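Local coordinates for cell division protein FtsX (Streptococcus pneumoniae, PDB 6HFX), which forms part of the FtsEX ABC transporter complex of cell division and interacts, through its large extracellular loop, with the peptidoglycan hydrolase PcsB, at residues 10-15 and 83-88; 49-54 and 87-92. All coordinates share one frame; numbering follows the deposited sequence.

Contact 1: residues 10-15 and 83-88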
ATOM      1  N   VAL A  10       5.098  -2.020  -5.979  1.00 44.53           N
ATOM      2  CA  VAL A  10       4.546  -1.306  -4.843  1.00 50.61           C
ATOM      3  C   VAL A  10       3.302  -0.544  -5.324  1.00 52.31           C
ATOM      4  O   VAL A  10       3.376   0.285  -6.246  1.00 45.19           O
ATOM      5  CB  VAL A  10       5.603  -0.387  -4.205  1.00 42.77           C
ATOM      6  CG1 VAL A  10       5.119   0.234  -2.861  1.00 43.09           C
ATOM      7  CG2 VAL A  10       6.883  -1.143  -3.986  1.00 52.42           C
ATOM      8  N   VAL A  11       2.158  -0.824  -4.699  1.00 51.81           N
ATOM      9  CA  VAL A  11       0.877  -0.214  -5.054  1.00 40.79           C
ATOM     10  C   VAL A  11       0.505   0.755  -3.940  1.00 54.40           C
ATOM     11  O   VAL A  11       0.063   0.340  -2.863  1.00 56.26           O
ATOM     12  CB  VAL A  11      -0.211  -1.272  -5.265  1.00 46.31           C
ATOM     13  CG1 VAL A  11      -1.607  -0.616  -5.477  1.00 40.94           C
ATOM     14  CG2 VAL A  11       0.147  -2.139  -6.448  1.00 42.94           C
ATOM     15  N   TYR A  12       0.678   2.048  -4.189  1.00 52.01           N
ATOM     16  CA  TYR A  12       0.348   3.063  -3.198  1.00 50.28           C
ATOM     17  C   TYR A  12      -1.132   3.397  -3.255  1.00 56.31           C
ATOM     18  O   TYR A  12      -1.721   3.476  -4.334  1.00 53.53           O
ATOM     19  CB  TYR A  12       1.168   4.327  -3.429  1.00 46.30           C
ATOM     20  CG  TYR A  12       2.617   4.040  -3.382  1.00 46.05           C
ATOM     21  CD1 TYR A  12       3.274   3.889  -2.169  1.00 45.84           C
ATOM     22  CD2 TYR A  12       3.336   3.869  -4.554  1.00 46.71           C
ATOM     23  CE1 TYR A  12       4.640   3.616  -2.138  1.00 46.57           C
ATOM     24  CE2 TYR A  12       4.654   3.594  -4.533  1.00 46.97           C
ATOM     25  CZ  TYR A  12       5.312   3.463  -3.342  1.00 47.03           C
ATOM     26  OH  TYR A  12       6.662   3.181  -3.410  1.00 48.19           O
ATOM     27  N   ILE A  13      -1.711   3.621  -2.093  1.00 58.62           N
ATOM     28  CA  ILE A  13      -3.153   3.761  -1.933  1.00 55.87           C
ATOM     29  C   ILE A  13      -3.506   5.228  -1.741  1.00 59.25           C
ATOM     30  O   ILE A  13      -2.764   5.989  -1.098  1.00 59.36           O
ATOM     31  CB  ILE A  13      -3.652   2.916  -0.746  1.00 59.47           C
ATOM     32  CG1 ILE A  13      -3.629   1.433  -1.093  1.00 48.68           C
ATOM     33  CG2 ILE A  13      -5.063   3.347  -0.331  1.00 68.00           C
ATOM     34  CD1 ILE A  13      -3.568   0.565   0.115  1.00 52.89           C
ATOM     35  N   ARG A  14      -4.631   5.637  -2.322  0.50 59.44           N
ATOM     36  CA  ARG A  14      -5.114   6.998  -2.147  0.50 60.40           C
ATOM     37  C   ARG A  14      -5.237   7.322  -0.663  0.50 55.49           C
ATOM     38  O   ARG A  14      -5.667   6.493   0.139  0.50 50.64           O
ATOM     39  CB  ARG A  14      -6.466   7.173  -2.854  0.50 61.28           C
ATOM     40  CG  ARG A  14      -6.396   7.191  -4.391  0.50 64.46           C
ATOM     41  CD  ARG A  14      -6.985   8.486  -4.973  0.50 70.82           C
ATOM     42  NE  ARG A  14      -6.144   9.044  -6.035  0.50 76.85           N
ATOM     43  CZ  ARG A  14      -6.371  10.201  -6.653  0.50 73.66           C
ATOM     44  NH1 ARG A  14      -7.425  10.938  -6.322  0.50 66.87           N
ATOM     45  NH2 ARG A  14      -5.540  10.621  -7.604  0.50 71.78           N
ATOM     46  N   LYS A  15      -4.839   8.534  -0.291  1.00 50.79           N
ATOM     47  CA  LYS A  15      -4.890   8.918   1.113  1.00 60.87           C
ATOM     48  C   LYS A  15      -6.309   8.910   1.682  1.00 67.60           C
ATOM     49  O   LYS A  15      -6.474   8.895   2.907  1.00 66.20           O
ATOM     50  CB  LYS A  15      -4.276  10.300   1.290  1.00 62.53           C
ATOM     51  CG  LYS A  15      -2.750  10.317   1.240  1.00 56.53           C
ATOM     52  CD  LYS A  15      -2.283  11.744   1.316  1.00 57.62           C
ATOM     53  CE  LYS A  15      -0.789  11.878   1.237  1.00 65.94           C
ATOM     54  NZ  LYS A  15      -0.437  13.285   1.536  1.00 60.95           N
ATOM     55  N   TYR A  83       2.266   7.267   2.116  1.00 53.88           N
ATOM     56  CA  TYR A  83       1.080   6.578   1.618  1.00 63.80           C
ATOM     57  C   TYR A  83       1.055   5.124   2.055  1.00 60.70           C
ATOM     58  O   TYR A  83       2.075   4.430   1.964  1.00 57.55           O
ATOM     59  CB  TYR A  83       1.010   6.613   0.092  1.00 55.16           C
ATOM     60  CG  TYR A  83       1.094   7.995  -0.460  1.00 60.89           C
ATOM     61  CD1 TYR A  83       2.307   8.662  -0.525  1.00 64.59           C
ATOM     62  CD2 TYR A  83      -0.042   8.652  -0.911  1.00 66.57           C
ATOM     63  CE1 TYR A  83       2.384   9.959  -1.034  1.00 69.77           C
ATOM     64  CE2 TYR A  83       0.025   9.936  -1.416  1.00 62.68           C
ATOM     65  CZ  TYR A  83       1.237  10.585  -1.475  1.00 63.28           C
ATOM     66  OH  TYR A  83       1.303  11.865  -1.973  1.00 64.48           O
ATOM     67  N   ASP A  84      -0.123   4.660   2.491  1.00 48.13           N
ATOM     68  CA  ASP A  84      -0.367   3.227   2.613  1.00 46.15           C
ATOM     69  C   ASP A  84      -0.073   2.525   1.293  1.00 38.64           C
ATOM     70  O   ASP A  84      -0.439   3.020   0.230  1.00 51.31           O
ATOM     71  CB  ASP A  84      -1.822   2.958   3.017  1.00 38.58           C
ATOM     72  CG  ASP A  84      -2.131   3.477   4.385  1.00 47.31           C
ATOM     73  OD1 ASP A  84      -1.179   3.866   5.094  1.00 51.30           O
ATOM     74  OD2 ASP A  84      -3.318   3.508   4.753  1.00 46.83           O
ATOM     75  N   ALA A  85       0.568   1.357   1.368  1.00 43.51           N
ATOM     76  CA  ALA A  85       0.976   0.655   0.167  1.00 44.38           C
ATOM     77  C   ALA A  85       0.687  -0.825   0.327  1.00 34.94           C
ATOM     78  O   ALA A  85       0.593  -1.334   1.440  1.00 42.98           O
ATOM     79  CB  ALA A  85       2.480   0.865  -0.130  1.00 40.62           C
ATOM     80  N   TYR A  86       0.549  -1.504  -0.810  1.00 43.15           N
ATOM     81  CA  TYR A  86       0.625  -2.957  -0.893  1.00 45.13           C
ATOM     82  C   TYR A  86       1.929  -3.319  -1.608  1.00 42.98           C
ATOM     83  O   TYR A  86       2.171  -2.895  -2.746  1.00 39.11           O
ATOM     84  CB  TYR A  86      -0.581  -3.568  -1.622  1.00 38.10           C
ATOM     85  CG  TYR A  86      -1.809  -3.647  -0.758  1.00 42.87           C
ATOM     86  CD1 TYR A  86      -1.808  -4.399   0.407  1.00 41.46           C
ATOM     87  CD2 TYR A  86      -2.960  -2.957  -1.089  1.00 36.95           C
ATOM     88  CE1 TYR A  86      -2.904  -4.467   1.197  1.00 37.34           C
ATOM     89  CE2 TYR A  86      -4.081  -3.019  -0.281  1.00 37.01           C
ATOM     90  CZ  TYR A  86      -4.035  -3.775   0.850  1.00 35.38           C
ATOM     91  OH  TYR A  86      -5.114  -3.845   1.661  1.00 40.09           O
ATOM     92  N   ILE A  87       2.766  -4.102  -0.946  1.00 48.03           N
ATOM     93  CA  ILE A  87       3.965  -4.643  -1.574  1.00 33.50           C
ATOM     94  C   ILE A  87       3.588  -6.007  -2.141  1.00 43.53           C
ATOM     95  O   ILE A  87       3.256  -6.940  -1.397  1.00 41.89           O
ATOM     96  CB  ILE A  87       5.138  -4.736  -0.596  1.00 38.05           C
ATOM     97  CG1 ILE A  87       5.634  -3.331  -0.230  1.00 56.90           C
ATOM     98  CG2 ILE A  87       6.292  -5.477  -1.264  1.00 44.00           C
ATOM     99  CD1 ILE A  87       5.112  -2.784   1.033  1.00 57.01           C
ATOM    100  N   VAL A  88       3.631  -6.114  -3.461  1.00 44.30           N
ATOM    101  CA  VAL A  88       3.117  -7.250  -4.212  1.00 46.76           C
ATOM    102  C   VAL A  88       4.292  -7.986  -4.829  1.00 52.66           C
ATOM    103  O   VAL A  88       5.217  -7.361  -5.367  1.00 48.95           O
ATOM    104  CB  VAL A  88       2.165  -6.748  -5.306  1.00 42.35           C
ATOM    105  CG1 VAL A  88       1.503  -7.881  -6.045  1.00 44.51           C
ATOM    106  CG2 VAL A  88       1.161  -5.772  -4.719  1.00 48.30           C
TER
HETATM  107  O   HOH W   1      -2.740   6.466   1.949  1.00 55.11           O
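Val-11 and Tyr-86 form the hydrogen-bonded pair of this antiparallel contact and exchange two bonds, each giving one N-H and taking one: Val-11 N gives its proton to Tyr-86 O at 2.8 Å, nearly straight at 172°, and Tyr-86 N returns a bond to Val-11 O. Beyond the non-hydrogen-bonded pair Tyr-12 and Ala-85, Ile-13 N donates to Asp-84 O at 2.7 Å. There the strands part, and a water takes over: it donates to Ile-13 O at 3.1 Å and accepts from Asp-84 N, so both peptide groups keep a partner.

Three polar side-chain ends find theirs outside the two segments. Tyr-12 OH bonds Gln-113, Tyr-86 OH bonds Asp-19, and Asp-84 OD1 takes the backbone N-H of Lys-57.

Carbon fills the rest. Small Ala-85 lets two larger neighbours close over its CB: Val-10 CG1 lies 3.8 Å from it, and Tyr-12 CD1 reaches it at 3.7 Å. On the other face, Ile-13 has CG1 anti to its carbonyl carbon (chi1 -73°), and the branch ends with CD1 3.6 Å from Tyr-86 CE2. Beta-branched Val-11 suits this face, meeting Val-88 there under Leu-43 of helix 38-45. At the solvent end, the extended Lys-15 chain crosses the Tyr-83 ring with CE 3.4 Å from CE2, its methylenes doing the touching.

The chemistry is that of an inner sheet pair: the main-chain groups between the strands are paired directly or through one water, the hydroxyls of Tyr-12 and Tyr-86 are held by side chains beyond the two segments, and hydrocarbon covers what lies between.

Contact 2: residues 49-54 and 87-92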
ATOM      1  N   VAL A  49       0.216 -13.129  -9.232  1.00 65.18           N
ATOM      2  CA  VAL A  49       0.625 -12.592  -7.939  1.00 57.67           C
ATOM      3  C   VAL A  49       0.757 -13.733  -6.936  1.00 62.18           C
ATOM      4  O   VAL A  49      -0.060 -14.663  -6.908  1.00 61.47           O
ATOM      5  CB  VAL A  49      -0.345 -11.508  -7.436  1.00 54.10           C
ATOM      6  CG1 VAL A  49       0.184 -10.930  -6.159  1.00 42.54           C
ATOM      7  CG2 VAL A  49      -0.549 -10.403  -8.503  1.00 53.57           C
ATOM      8  N   LYS A  50       1.811 -13.668  -6.128  1.00 63.73           N
ATOM      9  CA  LYS A  50       2.119 -14.656  -5.111  1.00 63.20           C
ATOM     10  C   LYS A  50       1.800 -14.181  -3.698  1.00 60.90           C
ATOM     11  O   LYS A  50       1.310 -14.977  -2.891  1.00 68.45           O
ATOM     12  CB  LYS A  50       3.593 -15.049  -5.190  1.00 66.84           C
ATOM     13  CG  LYS A  50       4.011 -15.923  -4.042  1.00 77.50           C
ATOM     14  CD  LYS A  50       5.424 -16.384  -4.200  1.00 84.39           C
ATOM     15  CE  LYS A  50       5.890 -17.070  -2.946  1.00 93.74           C
ATOM     16  NZ  LYS A  50       7.347 -17.316  -3.057  1.00 98.42           N
ATOM     17  N   SER A  51       2.069 -12.915  -3.370  1.00 55.47           N
ATOM     18  CA  SER A  51       1.688 -12.368  -2.070  1.00 42.85           C
ATOM     19  C   SER A  51       1.458 -10.866  -2.173  1.00 41.33           C
ATOM     20  O   SER A  51       2.044 -10.190  -3.020  1.00 44.39           O
ATOM     21  CB  SER A  51       2.744 -12.621  -1.001  1.00 39.15           C
ATOM     22  OG  SER A  51       3.860 -11.760  -1.232  1.00 44.25           O
ATOM     23  N   VAL A  52       0.626 -10.352  -1.263  1.00 43.41           N
ATOM     24  CA  VAL A  52       0.251  -8.943  -1.209  1.00 33.96           C
ATOM     25  C   VAL A  52       0.273  -8.523   0.260  1.00 33.42           C
ATOM     26  O   VAL A  52      -0.583  -8.951   1.046  1.00 40.67           O
ATOM     27  CB  VAL A  52      -1.123  -8.705  -1.847  1.00 34.84           C
ATOM     28  CG1 VAL A  52      -1.466  -7.204  -1.978  1.00 38.50           C
ATOM     29  CG2 VAL A  52      -1.161  -9.392  -3.205  1.00 40.35           C
ATOM     30  N   THR A  53       1.255  -7.702   0.642  1.00 32.32           N
ATOM     31  CA  THR A  53       1.486  -7.376   2.046  1.00 33.63           C
ATOM     32  C   THR A  53       1.217  -5.892   2.292  1.00 33.32           C
ATOM     33  O   THR A  53       1.696  -5.038   1.539  1.00 46.94           O
ATOM     34  CB  THR A  53       2.912  -7.768   2.458  1.00 40.08           C
ATOM     35  OG1 THR A  53       3.114  -9.168   2.195  1.00 44.30           O
ATOM     36  CG2 THR A  53       3.143  -7.517   3.937  1.00 40.89           C
ATOM     37  N   PHE A  54       0.456  -5.583   3.345  1.00 37.22           N
ATOM     38  CA  PHE A  54       0.125  -4.190   3.653  1.00 41.93           C
ATOM     39  C   PHE A  54       1.305  -3.529   4.347  1.00 52.80           C
ATOM     40  O   PHE A  54       1.930  -4.121   5.226  1.00 69.63           O
ATOM     41  CB  PHE A  54      -1.129  -4.106   4.534  1.00 51.46           C
ATOM     42  CG  PHE A  54      -1.622  -2.688   4.784  1.00 50.30           C
ATOM     43  CD1 PHE A  54      -2.240  -1.969   3.780  1.00 47.28           C
ATOM     44  CD2 PHE A  54      -1.470  -2.093   6.021  1.00 48.15           C
ATOM     45  CE1 PHE A  54      -2.676  -0.698   3.994  1.00 35.92           C
ATOM     46  CE2 PHE A  54      -1.907  -0.796   6.254  1.00 40.66           C
ATOM     47  CZ  PHE A  54      -2.515  -0.101   5.238  1.00 40.95           C
ATOM     48  N   ILE A  87       2.766  -4.102  -0.946  1.00 48.03           N
ATOM     49  CA  ILE A  87       3.965  -4.643  -1.574  1.00 33.50           C
ATOM     50  C   ILE A  87       3.588  -6.007  -2.141  1.00 43.53           C
ATOM     51  O   ILE A  87       3.256  -6.940  -1.397  1.00 41.89           O
ATOM     52  CB  ILE A  87       5.138  -4.736  -0.596  1.00 38.05           C
ATOM     53  CG1 ILE A  87       5.634  -3.331  -0.230  1.00 56.90           C
ATOM     54  CG2 ILE A  87       6.292  -5.477  -1.264  1.00 44.00           C
ATOM     55  CD1 ILE A  87       5.112  -2.784   1.033  1.00 57.01           C
ATOM     56  N   VAL A  88       3.631  -6.114  -3.461  1.00 44.30           N
ATOM     57  CA  VAL A  88       3.117  -7.250  -4.212  1.00 46.76           C
ATOM     58  C   VAL A  88       4.292  -7.986  -4.829  1.00 52.66           C
ATOM     59  O   VAL A  88       5.217  -7.361  -5.367  1.00 48.95           O
ATOM     60  CB  VAL A  88       2.165  -6.748  -5.306  1.00 42.35           C
ATOM     61  CG1 VAL A  88       1.503  -7.881  -6.045  1.00 44.51           C
ATOM     62  CG2 VAL A  88       1.161  -5.772  -4.719  1.00 48.30           C
ATOM     63  N   GLU A  89       4.258  -9.305  -4.766  1.00 48.24           N
ATOM     64  CA  GLU A  89       5.298 -10.118  -5.371  1.00 42.46           C
ATOM     65  C   GLU A  89       4.740 -10.821  -6.592  1.00 42.03           C
ATOM     66  O   GLU A  89       3.745 -11.543  -6.479  1.00 44.99           O
ATOM     67  CB  GLU A  89       5.839 -11.150  -4.387  1.00 49.68           C
ATOM     68  CG  GLU A  89       6.589 -12.267  -5.111  1.00 57.86           C
ATOM     69  CD  GLU A  89       7.022 -13.378  -4.189  1.00 69.67           C
ATOM     70  OE1 GLU A  89       6.491 -13.470  -3.062  1.00 77.16           O
ATOM     71  OE2 GLU A  89       7.891 -14.164  -4.596  1.00 74.88           O
ATOM     72  N   ALA A  90       5.420 -10.668  -7.738  1.00 41.88           N
ATOM     73  CA  ALA A  90       5.043 -11.365  -8.962  1.00 44.57           C
ATOM     74  C   ALA A  90       5.661 -12.762  -8.999  1.00 45.41           C
ATOM     75  O   ALA A  90       6.634 -13.054  -8.301  1.00 44.20           O
ATOM     76  CB  ALA A  90       5.472 -10.573 -10.199  1.00 46.60           C
ATOM     77  N   ASN A  91       5.036 -13.656  -9.779  1.00 47.89           N
ATOM     78  CA  ASN A  91       5.584 -15.002  -9.925  1.00 53.58           C
ATOM     79  C   ASN A  91       6.853 -14.988 -10.762  1.00 66.75           C
ATOM     80  O   ASN A  91       7.747 -15.816 -10.551  1.00 63.25           O
ATOM     81  CB  ASN A  91       4.569 -15.948 -10.567  1.00 59.29           C
ATOM     82  CG  ASN A  91       3.317 -16.118  -9.744  1.00 68.73           C
ATOM     83  OD1 ASN A  91       2.220 -16.294 -10.294  1.00 64.94           O
ATOM     84  ND2 ASN A  91       3.462 -16.068  -8.416  1.00 63.07           N
ATOM     85  N   ALA A  92       6.934 -14.072 -11.719  1.00 69.72           N
ATOM     86  CA  ALA A  92       8.077 -13.920 -12.600  1.00 72.75           C
ATOM     87  C   ALA A  92       8.270 -12.438 -12.852  1.00 72.77           C
ATOM     88  O   ALA A  92       7.297 -11.672 -12.840  1.00 71.58           O
ATOM     89  CB  ALA A  92       7.879 -14.650 -13.936  1.00 67.34           C
TER
HETATM   90  O   HOH W   2       4.174  -9.436  -0.451  1.00 50.28           O
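Lys-50 and Glu-89 meet through both backbone and side chain, at the edge of the sheet. Among the backbone bonds, Lys-50 N donates to Glu-89 O at 2.9 Å, while Glu-89 N donates to Ser-51 O at 3.0 Å, so two consecutive residues of 49-54 stand opposite one of 87-92. With Lys-50 at phi/psi -105°/-40°, this has the geometry of a classic beta bulge, though only Lys-50 N makes a bond to Glu-89 O. Regular pairing resumes at Thr-53 and Ile-87, which exchange N-H and C=O in both directions.

The charged interaction lies over the bulge. CG of Lys-50 is anti to its backbone nitrogen (chi1 172°) and the chain beyond is extended, which carries it obliquely across the Glu-89 carboxylate: CD sits 3.3 Å from OE1, and NZ forms a long salt bridge of 3.5 Å to OE2. Opposite charges on long side chains suit this open edge, where Lys-50 lies exposed.

Water supplies the next polar link. One molecule donates to Ile-87 O at 2.8 Å and also bonds Thr-53 OG1 at 2.9 Å; the hydroxyl of Thr-53 lets a single water join both strands.

Apolar contact belongs to the opposite face, where beta-branched valines fit the strand. Val-52 and Val-88 run alongside each other. Val-49 comes across Val-88 almost perpendicularly, the two CG1 atoms pressed to 3.3 Å, closer than carbons normally sit.

That valine face is roofed by two helices: Val-52 and Val-88 pack on Leu-43 of helix 38-45, and Val-49 on Ile-99 of helix 96-103. Strand 49-55 is the outermost of the sheet here, while strand 85-90 bonds on its far side to strand 8-13.

From the N terminus, strand 8-13 is laid down first, and the chain returns beside it only at residues 83-88, so contact 1 closes the longer loop. Within that loop lie the small hairpin 23-32, helix 38-45, strand 49-55 and helix 57-66. Contact 2 starts inside it and closes on the same returning strand, overrunning it by a few residues; the two overlap rather than nest and share Ile-87 and Val-88. Strand 85-90 is thus held on both edges. Phe-54 meets Tyr-86 edge-to-face, joining the contacts directly. With strand 109-113 beyond 8-13 and helices 38-45 and 96-103, the strand order matches a ferredoxin-like beta-alpha-beta-beta-alpha-beta fold.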